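Local coordinates for cerato-platanin-like protein (Moniliophthora perniciosa, PDB 3SUM) that is of unknown function but belongs to the cerato-platanins, small cysteine-rich fungal proteins built on a double-psi beta-barrel, at residues G102-E105 / G106-G110; A52-E55 / A56-C60. One frame throughout, in Å; residues are numbered along the deposited sequence.

Contact 1: residues G102-E105 / G106-G110; sequences GAPE and GYDWG
Pro104 and Asp108 meet at the N-terminal end of the short helix 105-109, where Pro104 holds the N-cap position and is also the centre of an inverse gamma turn. That turn carries a weak bond from Glu105 N to Ala103 O and swings the chain from the loop into the helix. Pro104 O then accepts Asp108 N at 2.9 Å. With its CG anti to the carbonyl carbon (chi1 -71°), Asp108 sets its carboxylate over one face of the proline ring: OD2 is 3.7 Å from Pro104 CD and OD1 3.8 Å from Pro104 CB. At the CB corner of the proline, next to the carboxylate, Pro104 CB comes to the edge of the Tyr107 ring, near its plane, while Tyr107 is also joined by Lys95 in a cation-pi contact. Glu105 continues the helical ladder, its O accepting Trp109 N at 3.1 Å. Its side chain leaves the turn as an extended arm, and OE1 reaches Tyr68 OH and forms a salt bridge with Lys69, tying the helix start to the barrel. Gly106 O takes the last bond, from Gly110 N at 2.7 Å.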
ATOM      1  N   GLY A 102      -0.830 -21.863  -1.055  1.00 21.40           N
ATOM      2  CA  GLY A 102       0.363 -22.148  -1.823  1.00 22.23           C
ATOM      3  C   GLY A 102       0.314 -21.712  -3.283  1.00 20.84           C
ATOM      4  O   GLY A 102       1.351 -21.664  -3.961  1.00 21.72           O
ATOM      5  N   ALA A 103      -0.861 -21.393  -3.815  1.00 18.85           N
ATOM      6  CA  ALA A 103      -0.901 -20.995  -5.217  1.00 18.28           C
ATOM      7  C   ALA A 103      -0.851 -19.457  -5.324  1.00 17.97           C
ATOM      8  O   ALA A 103      -1.695 -18.786  -4.774  1.00 18.26           O
ATOM      9  CB  ALA A 103      -2.157 -21.560  -5.910  1.00 17.16           C
ATOM     10  N   PRO A 104       0.161 -18.911  -6.001  1.00 18.99           N
ATOM     11  CA  PRO A 104       0.275 -17.463  -6.087  1.00 17.59           C
ATOM     12  C   PRO A 104      -0.641 -16.964  -7.151  1.00 17.35           C
ATOM     13  O   PRO A 104      -0.187 -16.472  -8.166  1.00 17.49           O
ATOM     14  CB  PRO A 104       1.776 -17.241  -6.484  1.00 18.21           C
ATOM     15  CG  PRO A 104       2.494 -18.616  -6.111  1.00 20.49           C
ATOM     16  CD  PRO A 104       1.385 -19.605  -6.489  1.00 18.97           C
ATOM     17  N   GLU A 105      -1.939 -17.084  -6.932  1.00 15.98           N
ATOM     18  CA  GLU A 105      -2.910 -16.725  -7.967  1.00 17.60           C
ATOM     19  C   GLU A 105      -2.743 -15.346  -8.557  1.00 17.42           C
ATOM     20  O   GLU A 105      -2.728 -15.170  -9.784  1.00 17.14           O
ATOM     21  CB  GLU A 105      -4.310 -16.873  -7.362  1.00 16.81           C
ATOM     22  CG  GLU A 105      -4.552 -18.330  -6.844  1.00 15.78           C
ATOM     23  CD  GLU A 105      -5.885 -18.497  -6.181  1.00 16.09           C
ATOM     24  OE1 GLU A 105      -6.481 -17.480  -5.748  1.00 15.06           O
ATOM     25  OE2 GLU A 105      -6.343 -19.627  -6.113  1.00 16.57           O
ATOM     26  N   GLY A 106      -2.681 -14.361  -7.686  1.00 17.61           N
ATOM     27  CA  GLY A 106      -2.660 -12.971  -8.122  1.00 16.36           C
ATOM     28  C   GLY A 106      -1.346 -12.621  -8.765  1.00 16.32           C
ATOM     29  O   GLY A 106      -1.316 -11.885  -9.773  1.00 16.74           O
ATOM     30  N   TYR A 107      -0.263 -13.144  -8.182  1.00 15.73           N
ATOM     31  CA  TYR A 107       1.052 -12.802  -8.670  1.00 15.79           C
ATOM     32  C   TYR A 107       1.267 -13.410 -10.053  1.00 15.52           C
ATOM     33  O   TYR A 107       1.774 -12.740 -10.935  1.00 16.31           O
ATOM     34  CB  TYR A 107       2.120 -13.298  -7.706  1.00 15.56           C
ATOM     35  CG  TYR A 107       3.512 -13.181  -8.226  1.00 17.83           C
ATOM     36  CD1 TYR A 107       4.099 -11.930  -8.425  1.00 18.59           C
ATOM     37  CD2 TYR A 107       4.269 -14.335  -8.471  1.00 16.08           C
ATOM     38  CE1 TYR A 107       5.410 -11.841  -8.906  1.00 19.07           C
ATOM     39  CE2 TYR A 107       5.571 -14.256  -8.972  1.00 18.71           C
ATOM     40  CZ  TYR A 107       6.120 -13.021  -9.139  1.00 20.52           C
ATOM     41  OH  TYR A 107       7.389 -12.970  -9.589  1.00 20.49           O
ATOM     42  N   ASP A 108       0.923 -14.691 -10.206  1.00 14.59           N
ATOM     43  CA  ASP A 108       1.188 -15.385 -11.463  1.00 15.71           C
ATOM     44  C   ASP A 108       0.318 -14.795 -12.561  1.00 15.32           C
ATOM     45  O   ASP A 108       0.775 -14.622 -13.691  1.00 15.76           O
ATOM     46  CB  ASP A 108       0.848 -16.820 -11.331  1.00 15.28           C
ATOM     47  CG  ASP A 108       1.833 -17.570 -10.435  1.00 20.93           C
ATOM     48  OD1 ASP A 108       2.899 -17.039 -10.102  1.00 17.96           O
ATOM     49  OD2 ASP A 108       1.492 -18.701 -10.096  1.00 21.43           O
ATOM     50  N   TRP A 109      -0.906 -14.433 -12.223  1.00 14.53           N
ATOM     51  CA  TRP A 109      -1.742 -13.842 -13.280  1.00 12.98           C
ATOM     52  C   TRP A 109      -1.395 -12.376 -13.564  1.00 13.55           C
ATOM     53  O   TRP A 109      -1.552 -11.837 -14.718  1.00 13.85           O
ATOM     54  CB  TRP A 109      -3.238 -13.968 -12.888  1.00 13.59           C
ATOM     55  CG  TRP A 109      -4.117 -13.514 -14.068  1.00  8.80           C
ATOM     56  CD1 TRP A 109      -4.948 -12.410 -14.103  1.00 12.51           C
ATOM     57  CD2 TRP A 109      -4.216 -14.146 -15.340  1.00 12.18           C
ATOM     58  NE1 TRP A 109      -5.574 -12.364 -15.324  1.00 11.44           N
ATOM     59  CE2 TRP A 109      -5.132 -13.386 -16.115  1.00 10.60           C
ATOM     60  CE3 TRP A 109      -3.613 -15.275 -15.919  1.00 13.57           C
ATOM     61  CZ2 TRP A 109      -5.461 -13.722 -17.446  1.00 13.84           C
ATOM     62  CZ3 TRP A 109      -3.959 -15.632 -17.270  1.00 15.25           C
ATOM     63  CH2 TRP A 109      -4.871 -14.848 -17.996  1.00 16.63           C
ATOM     64  N   GLY A 110      -1.072 -11.702 -12.476  1.00 12.90           N
ATOM     65  CA  GLY A 110      -0.596 -10.348 -12.428  1.00 14.73           C
ATOM     66  C   GLY A 110      -1.713  -9.346 -12.042  1.00 15.49           C
ATOM     67  O   GLY A 110      -1.423  -8.166 -11.724  1.00 15.19           O
TER

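Contact 2: residues A52-E55 / A56-C60; sequences AAPE and AQTEC
Thr58 turns its hydroxyl back onto the carbonyl of Pro54, closing a tight turn in the loop between strands 50-52 and 63-68 of the double-psi barrel. OG1 donates to Pro54 O over 2.7 Å, approaching from above the carbonyl plane, 50° out of it, and Thr58 N adds a weak bond to the same oxygen at 3.1 Å. The torsion that places OG1 between the backbone N and the carbonyl carbon (chi1 66°) gives each branch its place, OG1 at Pro54 O and CG2 3.7 Å from Ala53 CB; Val77 of strand 71-79 packs on both residues, Ala53 and Thr58. Gln57 crosses Pro54 obliquely, its OE1 3.2 Å from Pro54 CG, and that oxygen accepts a hydrogen bond from Asn85 N. At the bend Ala56, with positive phi, forms a classic gamma turn, closed weakly by Gln57 N to Glu55 O at 2.8 Å. A valine in place of Thr58 lacks the hydroxyl, and would probably leave Pro54 O held across the turn by just the weak bond from the backbone N. Arg80 holds Ala53 O through NH1 and Thr58 O through NH2; the carbonyls of Ala53, Pro54 and Thr58 are thus met by side-chain donors, the Pro54 one by a hydroxyl and the other two by a guanidinium, where the backbone N-H bonds of the turn are weak.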
ATOM      1  N   ALA A  52      -0.155   2.135  -5.162  1.00 10.61           N
ATOM      2  CA  ALA A  52      -0.739   3.309  -5.844  1.00 10.04           C
ATOM      3  C   ALA A  52      -2.205   3.104  -5.840  1.00  9.78           C
ATOM      4  O   ALA A  52      -2.669   1.998  -5.966  1.00 12.16           O
ATOM      5  CB  ALA A  52      -0.226   3.358  -7.306  1.00  9.92           C
ATOM      6  N   ALA A  53      -2.984   4.179  -5.786  1.00 10.39           N
ATOM      7  CA  ALA A  53      -4.418   4.031  -5.773  1.00 11.19           C
ATOM      8  C   ALA A  53      -4.971   5.344  -6.276  1.00 12.52           C
ATOM      9  O   ALA A  53      -4.224   6.364  -6.378  1.00 13.20           O
ATOM     10  CB  ALA A  53      -4.897   3.726  -4.348  1.00 10.50           C
ATOM     11  N   PRO A  54      -6.257   5.346  -6.632  1.00 14.45           N
ATOM     12  CA  PRO A  54      -6.734   6.517  -7.322  1.00 15.00           C
ATOM     13  C   PRO A  54      -6.937   7.649  -6.354  1.00 15.90           C
ATOM     14  O   PRO A  54      -7.403   7.435  -5.242  1.00 13.93           O
ATOM     15  CB  PRO A  54      -8.135   6.094  -7.835  1.00 15.71           C
ATOM     16  CG  PRO A  54      -8.196   4.676  -7.698  1.00 17.18           C
ATOM     17  CD  PRO A  54      -7.202   4.220  -6.675  1.00 14.84           C
ATOM     18  N   GLU A  55      -6.735   8.861  -6.849  1.00 16.04           N
ATOM     19  CA  GLU A  55      -7.048  10.043  -6.117  1.00 16.77           C
ATOM     20  C   GLU A  55      -8.610  10.038  -5.886  1.00 18.42           C
ATOM     21  O   GLU A  55      -9.336   9.489  -6.656  1.00 18.18           O
ATOM     22  CB  GLU A  55      -6.677  11.267  -6.986  1.00 17.25           C
ATOM     23  CG  GLU A  55      -6.957  12.646  -6.394  1.00 21.37           C
ATOM     24  CD  GLU A  55      -6.508  13.810  -7.366  1.00 24.48           C
ATOM     25  OE1 GLU A  55      -7.108  14.920  -7.328  1.00 22.51           O
ATOM     26  OE2 GLU A  55      -5.588  13.590  -8.169  1.00 29.10           O
ATOM     27  N   ALA A  56      -9.057  10.726  -4.849  1.00 17.05           N
ATOM     28  CA  ALA A  56     -10.485  10.943  -4.550  1.00 16.32           C
ATOM     29  C   ALA A  56     -10.970   9.740  -3.859  1.00 15.24           C
ATOM     30  O   ALA A  56     -11.492   9.867  -2.781  1.00 14.00           O
ATOM     31  CB  ALA A  56     -11.382  11.303  -5.793  1.00 17.83           C
ATOM     32  N   GLN A  57     -10.739   8.571  -4.423  1.00 14.84           N
ATOM     33  CA  GLN A  57     -11.118   7.344  -3.687  1.00 15.75           C
ATOM     34  C   GLN A  57     -10.206   7.042  -2.512  1.00 15.64           C
ATOM     35  O   GLN A  57     -10.651   6.382  -1.552  1.00 14.80           O
ATOM     36  CB  GLN A  57     -11.069   6.109  -4.566  1.00 18.66           C
ATOM     37  CG  GLN A  57     -11.978   5.998  -5.652  1.00 21.86           C
ATOM     38  CD  GLN A  57     -12.002   4.544  -6.149  1.00 22.20           C
ATOM     39  OE1 GLN A  57     -11.324   4.252  -7.105  1.00 23.66           O
ATOM     40  NE2 GLN A  57     -12.825   3.675  -5.541  1.00 27.44           N
ATOM     41  N   THR A  58      -8.960   7.495  -2.593  1.00 14.29           N
ATOM     42  CA  THR A  58      -7.959   7.245  -1.516  1.00 14.76           C
ATOM     43  C   THR A  58      -7.136   8.518  -1.346  1.00 15.56           C
ATOM     44  O   THR A  58      -6.857   9.225  -2.338  1.00 15.48           O
ATOM     45  CB  THR A  58      -6.963   6.104  -1.876  1.00 13.50           C
ATOM     46  OG1 THR A  58      -6.146   6.526  -2.992  1.00 13.14           O
ATOM     47  CG2 THR A  58      -7.778   4.861  -2.318  1.00 13.46           C
ATOM     48  N   GLU A  59      -6.723   8.779  -0.098  1.00 15.17           N
ATOM     49  CA  GLU A  59      -5.907   9.923   0.210  1.00 16.57           C
ATOM     50  C   GLU A  59      -4.478   9.474   0.287  1.00 16.18           C
ATOM     51  O   GLU A  59      -4.194   8.285   0.592  1.00 13.22           O
ATOM     52  CB  GLU A  59      -6.318  10.561   1.538  1.00 17.82           C
ATOM     53  CG  GLU A  59      -7.705  11.220   1.461  1.00 20.52           C
ATOM     54  CD  GLU A  59      -7.772  12.339   0.348  1.00 32.79           C
ATOM     55  OE1 GLU A  59      -6.907  13.263   0.368  1.00 32.40           O
ATOM     56  OE2 GLU A  59      -8.653  12.249  -0.572  1.00 34.39           O
ATOM     57  N   CYS A  60      -3.591  10.386  -0.114  1.00 15.34           N
ATOM     58  CA  CYS A  60      -2.170  10.129  -0.051  1.00 16.33           C
ATOM     59  C   CYS A  60      -1.821   9.764   1.372  1.00 13.93           C
ATOM     60  O   CYS A  60      -2.193  10.452   2.296  1.00 13.91           O
ATOM     61  CB  CYS A  60      -1.368  11.345  -0.486  1.00 18.03           C
ATOM     62  SG  CYS A  60      -1.270  11.304  -2.309  1.00 22.72           S
TER

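How the contacts relate
Followed from the N terminus, the chain runs through strand 50-52, which lies between strands 71-79 and 86-89 in the sheet, and enters contact 2, a turn within the loop that leads on to strand 63-68. At its end Cys60 is bridged to Cys23, linking this loop to the early part of the chain. Strands 63-68, 71-79 and 86-89 and helix 91-97 follow before contact 1, where the chain re-enters a helix ahead of strand 111-113 at the sheet's edge. The two local closures are in series, neither nested nor crossed. Their centres lie 25 Å apart and their nearest atoms about 12 Å, contact 1 at the surface and contact 2 partly buried.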